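Local coordinates for protein 4-hydroxy-tetrahydrodipicolinate synthase (Thermotoga maritima, PDB 1O5K) that probably catalyses the condensation of (S)-aspartate-beta-semialdehyde with pyruvate to give 4-hydroxy-tetrahydrodipicolinate, a step on the diaminopimelate route to lysine, at residues G54-S59 and E261-P266; V62-R67 and L97-Q102; A88-T93 and T115-K120; V111-P116 and Q128-I133; N119-E124 and T150-L155. All blocks are in the same frame, centred on the assembly; numbering follows the deposited sequence.

Contact 1 of 5, residues G54-S59 and E261-P266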
# COMPACT_ATOMS: atom_id res chain seq x y z
N GLY A 54 12.58 -17.19 18.39
CA GLY A 54 11.73 -16.26 17.64
C GLY A 54 12.05 -16.54 16.17
O GLY A 54 12.76 -17.52 15.83
N THR A 55 11.56 -15.65 15.33
CA THR A 55 11.79 -15.70 13.88
C THR A 55 13.24 -15.69 13.57
O THR A 55 13.72 -16.39 12.67
CB THR A 55 11.15 -14.43 13.17
OG1 THR A 55 10.11 -13.86 13.99
CG2 THR A 55 10.39 -14.89 11.99
N THR A 56 13.96 -14.83 14.28
CA THR A 56 15.42 -14.70 14.08
C THR A 56 16.15 -16.00 14.40
O THR A 56 17.19 -16.26 13.88
CB THR A 56 15.97 -13.56 14.93
OG1 THR A 56 15.27 -12.35 14.63
CG2 THR A 56 17.45 -13.25 14.62
N GLY A 57 15.59 -16.82 15.29
CA GLY A 57 16.16 -18.13 15.59
C GLY A 57 15.54 -19.27 14.80
O GLY A 57 15.61 -20.45 15.20
N GLU A 58 14.88 -18.96 13.69
CA GLU A 58 14.36 -20.00 12.77
C GLU A 58 13.42 -20.98 13.44
O GLU A 58 13.41 -22.17 13.11
CB GLU A 58 15.49 -20.71 12.02
CG GLU A 58 16.09 -19.79 10.98
CD GLU A 58 17.35 -20.31 10.35
OE1 GLU A 58 18.44 -19.86 10.81
OE2 GLU A 58 17.23 -21.14 9.41
N SER A 59 12.58 -20.44 14.31
CA SER A 59 11.61 -21.28 14.95
C SER A 59 10.81 -22.21 14.04
O SER A 59 10.50 -23.31 14.48
CB SER A 59 10.70 -20.49 15.87
OG SER A 59 9.96 -19.56 15.16
N GLU A 261 17.82 -8.83 2.87
CA GLU A 261 17.12 -10.07 2.59
C GLU A 261 16.43 -10.43 3.87
O GLU A 261 16.78 -9.90 4.91
CB GLU A 261 18.10 -11.18 2.23
CG GLU A 261 18.84 -10.87 0.94
CD GLU A 261 19.65 -12.05 0.45
OE1 GLU A 261 19.05 -13.07 0.09
OE2 GLU A 261 20.88 -11.95 0.45
N THR A 262 15.46 -11.32 3.79
CA THR A 262 14.69 -11.68 4.97
C THR A 262 15.57 -12.10 6.15
O THR A 262 16.41 -12.99 6.02
CB THR A 262 13.78 -12.84 4.62
OG1 THR A 262 12.88 -12.42 3.59
CG2 THR A 262 12.94 -13.23 5.85
N ASN A 263 15.31 -11.53 7.32
CA ASN A 263 16.00 -11.90 8.55
C ASN A 263 15.54 -13.32 8.90
O ASN A 263 14.33 -13.59 8.82
CB ASN A 263 15.52 -10.93 9.65
CG ASN A 263 15.91 -11.35 11.02
OD1 ASN A 263 15.04 -11.55 11.88
ND2 ASN A 263 17.20 -11.40 11.29
N PRO A 264 16.42 -14.22 9.34
CA PRO A 264 17.84 -13.97 9.67
C PRO A 264 18.91 -14.30 8.61
O PRO A 264 20.05 -14.62 8.99
CB PRO A 264 18.05 -14.88 10.85
CG PRO A 264 17.20 -16.08 10.54
CD PRO A 264 15.99 -15.56 9.78
N ILE A 265 18.59 -14.21 7.32
CA ILE A 265 19.58 -14.47 6.32
C ILE A 265 20.78 -13.52 6.46
O ILE A 265 21.94 -14.02 6.55
CB ILE A 265 18.98 -14.49 4.91
CG1 ILE A 265 18.12 -15.73 4.74
CG2 ILE A 265 20.04 -14.49 3.88
CD1 ILE A 265 17.24 -15.67 3.53
N PRO A 266 20.58 -12.20 6.48
CA PRO A 266 21.75 -11.29 6.65
C PRO A 266 22.49 -11.41 7.97
O PRO A 266 23.73 -11.50 7.98
CB PRO A 266 21.11 -9.90 6.52
CG PRO A 266 19.87 -10.18 5.65
CD PRO A 266 19.34 -11.40 6.33
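At the pyruvate site of the enzyme, Thr-56 faces the loop from Asn-263 to Pro-264, its hydroxyl OG1 lying 2.9 Å from Asn-263 OD1. The hydroxyl is within hydrogen-bonding reach of both this oxygen and one of the pyruvate-modified lysine at position 173, and its one proton is not settled between them. The Asn-263 side chain reaches the threonine because its CG stands opposite the backbone N (chi1 168°), which sends the amide toward Thr-56; its ND2 then comes 3.8 Å from Thr-56 CG2. Both residues belong to loops of the TIM barrel fold, and residues 54-58 form the Gly-Thr-Thr-Gly-Glu signature that cradles the pyruvate carboxylate in this family. Thr-56 is predicted to bind pyruvate, and Thr-55 to join a proton relay with Tyr-144 of its own chain and, from the second subunit, Tyr-118. The Pro-264 ring, which follows a cis peptide bond and occupies the N-cap position of helix 265-273, makes the tightest packing. Its CG sits 3.3 Å from the carbonyl oxygen Thr-56 O, and meets an aliphatic partner in Glu-58 CG at 3.9 Å. Glu-58 offers this flank with a left-handed backbone (phi 57°), while its carboxylate turns to Lys-268 in a salt bridge and accepts from the backbone N of Arg-282.

Contact 2 of 5, residues V62-R67 and L97-Q102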
# COMPACT_ATOMS: atom_id res chain seq x y z
N VAL A 62 13.02 -25.57 13.56
CA VAL A 62 13.66 -26.25 14.69
C VAL A 62 12.64 -27.17 15.32
O VAL A 62 11.57 -26.73 15.72
CB VAL A 62 14.16 -25.23 15.68
CG1 VAL A 62 14.75 -25.91 16.91
CG2 VAL A 62 15.24 -24.34 15.01
N ASN A 63 12.99 -28.44 15.43
CA ASN A 63 12.04 -29.47 15.83
C ASN A 63 11.90 -29.51 17.36
O ASN A 63 12.65 -28.86 18.07
CB ASN A 63 12.39 -30.81 15.17
CG ASN A 63 13.50 -31.56 15.86
OD1 ASN A 63 13.70 -31.46 17.08
ND2 ASN A 63 14.23 -32.37 15.09
N GLU A 64 10.92 -30.23 17.87
CA GLU A 64 10.65 -30.14 19.31
C GLU A 64 11.81 -30.57 20.19
O GLU A 64 12.08 -29.95 21.22
CB GLU A 64 9.39 -30.93 19.70
CG GLU A 64 8.09 -30.36 19.14
CD GLU A 64 6.92 -30.51 20.11
OE1 GLU A 64 6.82 -31.57 20.80
OE2 GLU A 64 6.10 -29.56 20.19
N ASP A 65 12.50 -31.64 19.82
CA ASP A 65 13.63 -32.10 20.61
C ASP A 65 14.77 -31.07 20.59
O ASP A 65 15.38 -30.77 21.61
CB ASP A 65 14.08 -33.48 20.15
CG ASP A 65 13.06 -34.58 20.56
OD1 ASP A 65 12.63 -34.58 21.76
OD2 ASP A 65 12.64 -35.48 19.76
N GLU A 66 15.00 -30.46 19.45
CA GLU A 66 15.97 -29.37 19.33
C GLU A 66 15.65 -28.13 20.18
O GLU A 66 16.54 -27.51 20.76
CB GLU A 66 16.10 -28.97 17.85
CG GLU A 66 16.87 -30.00 17.07
CD GLU A 66 16.79 -29.79 15.58
OE1 GLU A 66 15.82 -29.16 15.11
OE2 GLU A 66 17.72 -30.26 14.88
N ARG A 67 14.37 -27.78 20.23
CA ARG A 67 13.91 -26.66 21.03
C ARG A 67 14.25 -26.94 22.50
O ARG A 67 14.76 -26.05 23.20
CB ARG A 67 12.40 -26.51 20.93
CG ARG A 67 11.90 -26.10 19.61
CD ARG A 67 10.35 -26.12 19.54
NE ARG A 67 9.73 -25.26 20.55
CZ ARG A 67 9.42 -23.97 20.38
NH1 ARG A 67 9.66 -23.34 19.24
NH2 ARG A 67 8.88 -23.29 21.38
N LEU A 97 -0.64 -23.43 23.22
CA LEU A 97 -0.61 -23.75 24.62
C LEU A 97 0.38 -24.88 24.91
O LEU A 97 1.12 -24.83 25.88
CB LEU A 97 -2.02 -24.06 25.13
CG LEU A 97 -2.06 -24.43 26.63
CD1 LEU A 97 -1.42 -23.32 27.51
CD2 LEU A 97 -3.45 -24.72 27.01
N LYS A 98 0.39 -25.91 24.07
CA LYS A 98 1.29 -27.01 24.26
C LYS A 98 2.73 -26.51 24.27
O LYS A 98 3.52 -26.89 25.12
CB LYS A 98 1.10 -28.04 23.14
CG LYS A 98 1.94 -29.31 23.29
CD LYS A 98 2.46 -29.76 21.92
CE LYS A 98 3.14 -31.11 21.96
NZ LYS A 98 2.21 -32.18 22.41
N LEU A 99 3.08 -25.64 23.34
CA LEU A 99 4.44 -25.10 23.34
C LEU A 99 4.76 -24.23 24.53
O LEU A 99 5.89 -24.22 25.05
CB LEU A 99 4.67 -24.30 22.09
CG LEU A 99 4.76 -25.08 20.77
CD1 LEU A 99 5.10 -24.14 19.67
CD2 LEU A 99 5.78 -26.16 20.82
N VAL A 100 3.77 -23.48 24.96
CA VAL A 100 3.92 -22.62 26.14
C VAL A 100 4.16 -23.48 27.38
O VAL A 100 5.10 -23.25 28.14
CB VAL A 100 2.69 -21.72 26.28
CG1 VAL A 100 2.65 -21.05 27.65
CG2 VAL A 100 2.67 -20.72 25.19
N LYS A 101 3.37 -24.53 27.54
CA LYS A 101 3.54 -25.45 28.69
C LYS A 101 4.90 -26.21 28.67
O LYS A 101 5.53 -26.42 29.71
CB LYS A 101 2.33 -26.39 28.78
CG LYS A 101 1.04 -25.70 29.21
N GLN A 102 5.38 -26.54 27.47
CA GLN A 102 6.74 -27.06 27.30
C GLN A 102 7.81 -26.08 27.78
O GLN A 102 8.70 -26.46 28.56
CB GLN A 102 6.97 -27.50 25.86
CG GLN A 102 6.13 -28.79 25.54
CD GLN A 102 6.29 -29.36 24.11
OE1 GLN A 102 6.08 -30.56 23.89
NE2 GLN A 102 6.65 -28.51 23.15
O HOH W 1 8.28 -24.53 24.01
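Buried Leu-99 centres the close-packed side of this meeting between helices 64-78 and 93-106, its CD2 touching both Arg-67 NE, at 4.1 Å, and Glu-64 OE2, at 3.5 Å. Its other methyl, CD1, stands 4.2 Å above the Arg-67 guanidinium plane, displaced toward its rim. A bend in the arginine chain at chi3 (57°) turns the flat group to accept this cover. A water in the guanidinium plane then accepts from Arg-67 NH2 at 3.0 Å and donates to Leu-99 O, stitching the side chain to the opposing helix; the same NH2 also reaches Gly-87 O at the end of strand 84-87. The solvent side is looser. Gln-102 NE2 donates to Glu-64 OE2 over 3.2 Å, approaching from above the carboxylate plane, with amide and carboxylate inclined by 55°. The aliphatic end of Lys-98 only brushes the glutamate, its CE 3.8 Å from Glu-64 OE2, and its NZ stays 4.9 Å from Glu-64 OE1. Adjacent helices of the barrel's outer ring thus meet by two chemistries: an arginine packed on leucine methyls and bonded to water and a backbone carbonyl, and a longer amide bond that meets the carboxylate from above its plane, where Lys-95 pairs with the glutamate charge in a salt bridge and Lys-98 may add a longer-range attraction.

Contact 3 of 5, residues A88-T93 and T115-K120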
# COMPACT_ATOMS: atom_id res chain seq x y z
N ALA A 88 6.97 -19.28 21.35
CA ALA A 88 6.09 -20.41 21.53
C ALA A 88 4.74 -20.24 20.81
O ALA A 88 3.79 -20.95 21.11
CB ALA A 88 5.86 -20.65 23.00
N GLY A 89 4.64 -19.28 19.91
CA GLY A 89 3.36 -18.99 19.25
C GLY A 89 3.23 -19.76 17.95
O GLY A 89 4.18 -19.87 17.18
N THR A 90 2.05 -20.31 17.70
CA THR A 90 1.72 -20.84 16.37
C THR A 90 0.33 -20.32 15.98
O THR A 90 -0.26 -19.50 16.66
CB THR A 90 1.76 -22.40 16.30
OG1 THR A 90 0.57 -23.01 16.90
CG2 THR A 90 2.92 -22.97 17.09
N ASN A 91 -0.18 -20.81 14.88
CA ASN A 91 -1.51 -20.35 14.43
C ASN A 91 -2.66 -21.23 14.88
O ASN A 91 -3.83 -21.00 14.46
CB ASN A 91 -1.48 -20.06 12.93
CG ASN A 91 -1.21 -21.27 12.09
OD1 ASN A 91 -0.89 -22.36 12.60
ND2 ASN A 91 -1.28 -21.08 10.74
N SER A 92 -2.37 -22.19 15.75
CA SER A 92 -3.39 -22.96 16.46
C SER A 92 -3.33 -22.63 17.95
O SER A 92 -2.29 -22.73 18.56
CB SER A 92 -3.17 -24.44 16.27
OG SER A 92 -3.82 -25.15 17.29
N THR A 93 -4.47 -22.30 18.55
CA THR A 93 -4.49 -21.93 19.97
C THR A 93 -4.08 -23.15 20.84
O THR A 93 -3.31 -23.03 21.82
CB THR A 93 -5.89 -21.40 20.32
OG1 THR A 93 -6.16 -20.25 19.48
CG2 THR A 93 -5.94 -20.91 21.80
N THR A 115 1.14 -13.37 17.20
CA THR A 115 -0.24 -13.50 16.68
C THR A 115 -0.24 -14.62 15.64
O THR A 115 0.66 -14.72 14.80
CB THR A 115 -0.70 -12.22 15.94
OG1 THR A 115 0.19 -11.97 14.85
CG2 THR A 115 -0.67 -10.98 16.83
N PRO A 116 -1.24 -15.49 15.69
CA PRO A 116 -1.41 -16.50 14.67
C PRO A 116 -1.22 -15.95 13.27
O PRO A 116 -1.84 -14.95 12.87
CB PRO A 116 -2.83 -16.97 14.88
CG PRO A 116 -2.96 -16.88 16.42
CD PRO A 116 -2.26 -15.61 16.77
N TYR A 117 -0.30 -16.59 12.54
CA TYR A 117 0.07 -16.24 11.15
C TYR A 117 -0.78 -17.09 10.19
O TYR A 117 -1.27 -18.13 10.58
CB TYR A 117 1.59 -16.50 10.89
CG TYR A 117 2.08 -17.77 11.55
CD1 TYR A 117 1.85 -19.03 10.96
CD2 TYR A 117 2.67 -17.74 12.80
CE1 TYR A 117 2.25 -20.20 11.56
CE2 TYR A 117 3.05 -18.92 13.42
CZ TYR A 117 2.85 -20.14 12.79
OH TYR A 117 3.23 -21.28 13.43
N TYR A 118 -1.02 -16.56 8.99
CA TYR A 118 -1.62 -17.26 7.86
C TYR A 118 -3.15 -17.39 7.90
O TYR A 118 -3.79 -17.23 6.86
CB TYR A 118 -1.00 -18.65 7.69
CG TYR A 118 -1.37 -19.40 6.41
CD1 TYR A 118 -1.21 -18.84 5.16
CD2 TYR A 118 -1.86 -20.69 6.48
CE1 TYR A 118 -1.56 -19.52 4.02
CE2 TYR A 118 -2.21 -21.38 5.34
CZ TYR A 118 -2.07 -20.78 4.10
OH TYR A 118 -2.40 -21.46 2.97
N ASN A 119 -3.73 -17.65 9.07
CA ASN A 119 -5.19 -17.81 9.16
C ASN A 119 -5.92 -16.53 9.55
O ASN A 119 -7.15 -16.57 9.61
CB ASN A 119 -5.58 -18.99 10.01
CG ASN A 119 -4.98 -18.98 11.40
OD1 ASN A 119 -4.33 -18.03 11.83
ND2 ASN A 119 -5.32 -20.04 12.18
N LYS A 120 -5.20 -15.40 9.76
CA LYS A 120 -5.82 -14.06 9.85
C LYS A 120 -7.06 -13.97 10.78
O LYS A 120 -8.17 -13.60 10.40
CB LYS A 120 -6.13 -13.46 8.46
CG LYS A 120 -4.96 -13.37 7.50
CD LYS A 120 -5.28 -12.54 6.21
CE LYS A 120 -6.61 -12.89 5.59
NZ LYS A 120 -6.95 -12.06 4.35
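Asn-91 lies over one face of the Tyr-117 ring, its amide plane only 26° from that of the ring although the two side chains run across each other at about a right angle. The contact is a CH-pi interaction: Asn-91 CB is 4.2 Å from the ring centroid and 19° off the normal. It stands 3.9 Å above the plane, toward the rim, while Asn-91 CG projects past the ring's outline, 3.7 Å from Tyr-117 CE1. The asparagine is folded back by a chi1 of 64°, with CG wedged between backbone N and carbonyl carbon, and this brings ND2 to Tyr-117 O at 3.0 Å, a hydrogen bond in which the acceptor lies in the amide plane. One residue therefore packs on the ring and ties down the backbone that carries it. Asn-119 ND2 in turn donates to Asn-91 O at 2.9 Å, so each loop donates an asparagine amide to a backbone carbonyl of the other. Pro-116 CB also rests 3.7 Å from Asn-91 CA. The far end of the tyrosine reaches Thr-90, with Tyr-117 OH 3.3 Å from Thr-90 CA. Packing this close encloses Asn-91 N, which finds no hydrogen-bond partner in the model. Thr-90 OG1 accepts from Ser-92 N in an ST turn leading into helix 93-106. The arrangement belongs to the dimer interface characteristic of this family: Tyr-117 stacks on Tyr-118 of the second subunit, and Tyr-118, held in the same loop, is predicted to enter the proton relay of the neighbouring active site.

Contact 4 of 5, residues V111-P116 and Q128-I133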
# COMPACT_ATOMS: atom_id res chain seq x y z
N VAL A 111 7.31 -16.36 27.76
CA VAL A 111 7.18 -16.78 26.38
C VAL A 111 6.82 -15.60 25.48
O VAL A 111 6.08 -14.64 25.91
CB VAL A 111 6.13 -17.95 26.18
CG1 VAL A 111 6.66 -19.29 26.65
CG2 VAL A 111 4.85 -17.58 26.87
N LEU A 112 7.28 -15.66 24.25
CA LEU A 112 6.94 -14.70 23.23
C LEU A 112 5.98 -15.39 22.28
O LEU A 112 6.29 -16.45 21.77
CB LEU A 112 8.23 -14.26 22.50
CG LEU A 112 8.07 -13.19 21.40
CD1 LEU A 112 7.74 -11.86 22.06
CD2 LEU A 112 9.29 -13.02 20.54
N VAL A 113 4.77 -14.87 22.13
CA VAL A 113 3.73 -15.57 21.40
C VAL A 113 3.20 -14.71 20.28
O VAL A 113 2.44 -13.74 20.49
CB VAL A 113 2.58 -15.95 22.34
CG1 VAL A 113 1.44 -16.59 21.61
CG2 VAL A 113 3.06 -16.83 23.48
N VAL A 114 3.64 -15.04 19.06
CA VAL A 114 3.25 -14.28 17.91
C VAL A 114 1.75 -14.43 17.68
O VAL A 114 1.15 -15.48 17.98
CB VAL A 114 4.08 -14.72 16.65
CG1 VAL A 114 3.78 -16.14 16.26
CG2 VAL A 114 3.96 -13.72 15.50
N THR A 115 1.14 -13.37 17.20
CA THR A 115 -0.24 -13.50 16.68
C THR A 115 -0.24 -14.62 15.64
O THR A 115 0.66 -14.72 14.80
CB THR A 115 -0.70 -12.22 15.94
OG1 THR A 115 0.19 -11.97 14.85
CG2 THR A 115 -0.67 -10.98 16.83
N PRO A 116 -1.24 -15.49 15.69
CA PRO A 116 -1.41 -16.50 14.67
C PRO A 116 -1.22 -15.95 13.27
O PRO A 116 -1.84 -14.95 12.87
CB PRO A 116 -2.83 -16.97 14.88
CG PRO A 116 -2.96 -16.88 16.42
CD PRO A 116 -2.26 -15.61 16.77
N GLN A 128 -9.35 -13.92 22.25
CA GLN A 128 -9.67 -15.26 22.76
C GLN A 128 -8.46 -16.20 22.80
O GLN A 128 -8.35 -17.01 23.73
CB GLN A 128 -10.87 -15.87 22.01
CG GLN A 128 -12.18 -15.18 22.31
CD GLN A 128 -12.65 -15.38 23.72
OE1 GLN A 128 -12.23 -16.32 24.39
NE2 GLN A 128 -13.54 -14.51 24.19
N HIS A 129 -7.59 -16.11 21.78
CA HIS A 129 -6.34 -16.87 21.70
C HIS A 129 -5.45 -16.61 22.92
O HIS A 129 -5.08 -17.53 23.61
CB HIS A 129 -5.63 -16.51 20.38
CG HIS A 129 -4.29 -17.14 20.19
ND1 HIS A 129 -4.11 -18.45 19.79
CD2 HIS A 129 -3.06 -16.58 20.22
CE1 HIS A 129 -2.81 -18.67 19.61
NE2 HIS A 129 -2.15 -17.55 19.88
N TYR A 130 -5.15 -15.33 23.18
CA TYR A 130 -4.29 -14.96 24.31
C TYR A 130 -4.98 -15.24 25.65
O TYR A 130 -4.32 -15.66 26.60
CB TYR A 130 -3.88 -13.50 24.18
CG TYR A 130 -2.86 -13.30 23.08
CD1 TYR A 130 -1.55 -13.78 23.22
CD2 TYR A 130 -3.20 -12.69 21.87
CE1 TYR A 130 -0.67 -13.69 22.16
CE2 TYR A 130 -2.29 -12.56 20.86
CZ TYR A 130 -1.02 -13.06 21.01
OH TYR A 130 -0.10 -12.94 19.97
N LYS A 131 -6.30 -15.07 25.70
CA LYS A 131 -7.04 -15.38 26.93
C LYS A 131 -6.92 -16.87 27.29
O LYS A 131 -6.67 -17.26 28.45
CB LYS A 131 -8.51 -15.02 26.79
CG LYS A 131 -9.26 -15.25 28.10
CD LYS A 131 -10.48 -14.38 28.25
CE LYS A 131 -11.76 -15.12 27.92
NZ LYS A 131 -11.93 -15.21 26.47
N TYR A 132 -7.19 -17.70 26.31
CA TYR A 132 -7.11 -19.15 26.48
C TYR A 132 -5.77 -19.54 27.04
O TYR A 132 -5.68 -20.30 28.00
CB TYR A 132 -7.33 -19.87 25.16
CG TYR A 132 -7.40 -21.39 25.28
CD1 TYR A 132 -8.60 -22.03 25.62
CD2 TYR A 132 -6.29 -22.18 25.04
CE1 TYR A 132 -8.67 -23.43 25.72
CE2 TYR A 132 -6.35 -23.57 25.16
CZ TYR A 132 -7.55 -24.17 25.49
OH TYR A 132 -7.62 -25.54 25.59
N ILE A 133 -4.71 -19.01 26.44
CA ILE A 133 -3.35 -19.34 26.88
C ILE A 133 -3.03 -18.80 28.28
O ILE A 133 -2.55 -19.52 29.17
CB ILE A 133 -2.35 -18.84 25.85
CG1 ILE A 133 -2.64 -19.48 24.47
CG2 ILE A 133 -0.97 -19.16 26.29
CD1 ILE A 133 -2.03 -18.73 23.28
O HOH W 2 0.40 -17.88 18.82
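Tyr-130 reaches from its helix to the end of a barrel strand, where its OH donates to Val-113 O over 2.7 Å from a position 36° above the carbonyl plane. The same valine supports the ring of the donor: Val-113 CG1 is 3.6 Å from Tyr-130 CE1, the two side chains sliding past each other in opposite directions. Beside them His-129, its ring swung toward the strand by a chi1 of 176°, is clamped as a plate. Pro-116 CG sits over the centre of one face, 3.6 Å from the centroid of the His-129 ring, in a CH-pi contact, and Ile-133 CD1 covers the opposite face nearer its rim. A water in the plane of the imidazole joins His-129 NE2, at 2.8 Å, to Val-114 O, to which it donates at 2.7 Å. These contacts lie within a beta-alpha-beta unit of the TIM barrel, strand 110-114, helix 123-134 and strand 141-144. The axes of strand 111-114 and helix 128-133 run nearly antiparallel (153°) and approach to 10.9 Å, a spacing bridged by the tyrosine and histidine reaching to the strand's side chains and carbonyls, and by the water. In the next shell, a hydrogen bond between His-129 ND1 and Thr-93 OG1, at the start of helix 93-106, orients the imidazole. Tyr-130 has His-129 CD2 4.0 Å above the centre of one face, while its side chain also touches Val-143 of the neighbouring strand. Farther out, Pro-284 of the second subunit packs on both His-129 and Pro-116.

Contact 5 of 5, residues N119-E124 and T150-L155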
# COMPACT_ATOMS: atom_id res chain seq x y z
N ASN A 119 -3.73 -17.65 9.07
CA ASN A 119 -5.19 -17.81 9.16
C ASN A 119 -5.92 -16.53 9.55
O ASN A 119 -7.15 -16.57 9.61
CB ASN A 119 -5.58 -18.99 10.01
CG ASN A 119 -4.98 -18.98 11.40
OD1 ASN A 119 -4.33 -18.03 11.83
ND2 ASN A 119 -5.32 -20.04 12.18
N LYS A 120 -5.20 -15.40 9.76
CA LYS A 120 -5.82 -14.06 9.85
C LYS A 120 -7.06 -13.97 10.78
O LYS A 120 -8.17 -13.60 10.40
CB LYS A 120 -6.13 -13.46 8.46
CG LYS A 120 -4.96 -13.37 7.50
CD LYS A 120 -5.28 -12.54 6.21
CE LYS A 120 -6.61 -12.89 5.59
NZ LYS A 120 -6.95 -12.06 4.35
N PRO A 121 -6.86 -14.31 12.03
CA PRO A 121 -7.96 -14.26 13.00
C PRO A 121 -8.50 -12.81 13.14
O PRO A 121 -7.78 -11.82 12.93
CB PRO A 121 -7.34 -14.73 14.29
CG PRO A 121 -5.88 -14.62 14.10
CD PRO A 121 -5.55 -14.66 12.64
N THR A 122 -9.75 -12.73 13.51
CA THR A 122 -10.37 -11.48 13.85
C THR A 122 -9.73 -10.93 15.14
O THR A 122 -9.04 -11.65 15.87
CB THR A 122 -11.84 -11.66 14.00
OG1 THR A 122 -12.13 -12.49 15.12
CG2 THR A 122 -12.48 -12.32 12.72
N GLN A 123 -10.00 -9.65 15.43
CA GLN A 123 -9.49 -9.04 16.65
C GLN A 123 -10.02 -9.80 17.89
O GLN A 123 -9.28 -10.09 18.82
CB GLN A 123 -9.84 -7.55 16.72
CG GLN A 123 -9.19 -6.76 15.60
CD GLN A 123 -7.70 -6.78 15.66
OE1 GLN A 123 -7.13 -6.31 16.63
NE2 GLN A 123 -7.05 -7.31 14.63
N GLU A 124 -11.30 -10.14 17.87
CA GLU A 124 -11.86 -10.97 18.94
C GLU A 124 -11.16 -12.34 19.07
O GLU A 124 -10.93 -12.81 20.16
CB GLU A 124 -13.36 -11.15 18.74
CG GLU A 124 -14.08 -11.99 19.79
CD GLU A 124 -14.03 -11.40 21.18
OE1 GLU A 124 -13.76 -10.18 21.33
OE2 GLU A 124 -14.31 -12.16 22.15
N THR A 150 2.70 -12.01 9.37
CA THR A 150 1.56 -12.83 9.79
C THR A 150 0.30 -12.64 8.98
O THR A 150 -0.55 -13.56 8.93
CB THR A 150 1.18 -12.47 11.25
OG1 THR A 150 0.82 -11.07 11.28
CG2 THR A 150 2.37 -12.71 12.16
N GLY A 151 0.15 -11.46 8.38
CA GLY A 151 -1.09 -11.10 7.71
C GLY A 151 -2.17 -10.52 8.62
O GLY A 151 -3.31 -10.30 8.18
N VAL A 152 -1.82 -10.25 9.87
CA VAL A 152 -2.81 -9.69 10.80
C VAL A 152 -2.09 -8.69 11.67
O VAL A 152 -0.92 -8.91 12.05
CB VAL A 152 -3.47 -10.79 11.66
CG1 VAL A 152 -2.48 -11.38 12.68
CG2 VAL A 152 -4.67 -10.19 12.37
N ASN A 153 -2.75 -7.56 11.91
CA ASN A 153 -2.27 -6.52 12.82
C ASN A 153 -3.13 -6.48 14.07
O ASN A 153 -4.37 -6.38 13.96
CB ASN A 153 -2.34 -5.17 12.14
CG ASN A 153 -1.81 -4.07 13.01
OD1 ASN A 153 -0.72 -4.18 13.52
ND2 ASN A 153 -2.61 -3.00 13.21
N VAL A 154 -2.50 -6.52 15.24
CA VAL A 154 -3.21 -6.29 16.53
C VAL A 154 -3.47 -4.82 16.66
O VAL A 154 -2.52 -4.03 16.74
CB VAL A 154 -2.38 -6.68 17.80
CG1 VAL A 154 -3.24 -6.56 19.05
CG2 VAL A 154 -1.82 -8.08 17.69
N LEU A 155 -4.74 -4.43 16.70
CA LEU A 155 -5.04 -3.02 16.83
C LEU A 155 -4.62 -2.59 18.22
O LEU A 155 -4.69 -3.40 19.15
CB LEU A 155 -6.53 -2.76 16.67
CG LEU A 155 -7.11 -3.00 15.30
CD1 LEU A 155 -8.59 -2.84 15.37
CD2 LEU A 155 -6.50 -2.08 14.21
O HOH W 3 -2.80 -14.21 10.43
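Gln-123 imitates a peptide group: its amide reads two backbone positions of the 150-155 loop at once, NE2 giving a proton to Asn-153 O at 2.9 Å and OE1 taking one from Leu-155 N at 3.0 Å. The second bond is nearly straight at the hydrogen (173°), the first more bent (143°). This paired amide interaction belongs to the TIM barrel loops that run into helices 123-134 and 156-165: the touching parts of the two segments point the same way, and Gln-123 stands in the first turn of one helix while Leu-155 is the N-cap of the other. A chain bent at chi2 (-63°) swings the amide across the gap, where Leu-155 CG packs 3.6 Å from Gln-123 OE1. The same oxygen also takes a hydrogen bond from Thr-158 OG1. Toward the other end, side-chain carbons pack on backbone carbonyls: Val-152 CG2 is 3.6 Å from Pro-121 O, and Lys-120 CG 3.6 Å from Gly-151 O. Pro-121 CD and Val-152 CG1, 4.5 Å apart, are the apolar pair. Gly-151 follows helix 147-150 with a phi/psi pair that would jam a CB against the preceding carbonyl O, which calls for glycine. Just before it, Thr-150 OG1 accepts from Val-152 N in an ST turn. A water closes this end, accepting from Lys-120 N at 2.8 Å and donating to Thr-150 O at the same distance.

Contacts 1 and 4 are wholly buried, contact 2 lies at the surface and contacts 3 and 5 are intermediate. Burial alone does not set the chemistry: contact 4 combines CH-pi and apolar packing with a tyrosine-to-carbonyl bond, whereas contact 1 is polar at the active site and packed by Pro-264. The surface pair of helices uses charged and amide groups. Contacts 3 and 5 both tie loops by side-chain amides bonding to main chain. Contacts 3 and 4 share Thr-115 and Pro-116 and are linked by Thr-93 to His-129, whereas contacts 3 and 5 share Asn-119 and Lys-120; contacts 4 and 5 both use helix 123-134. All but contact 2 touch the second subunit.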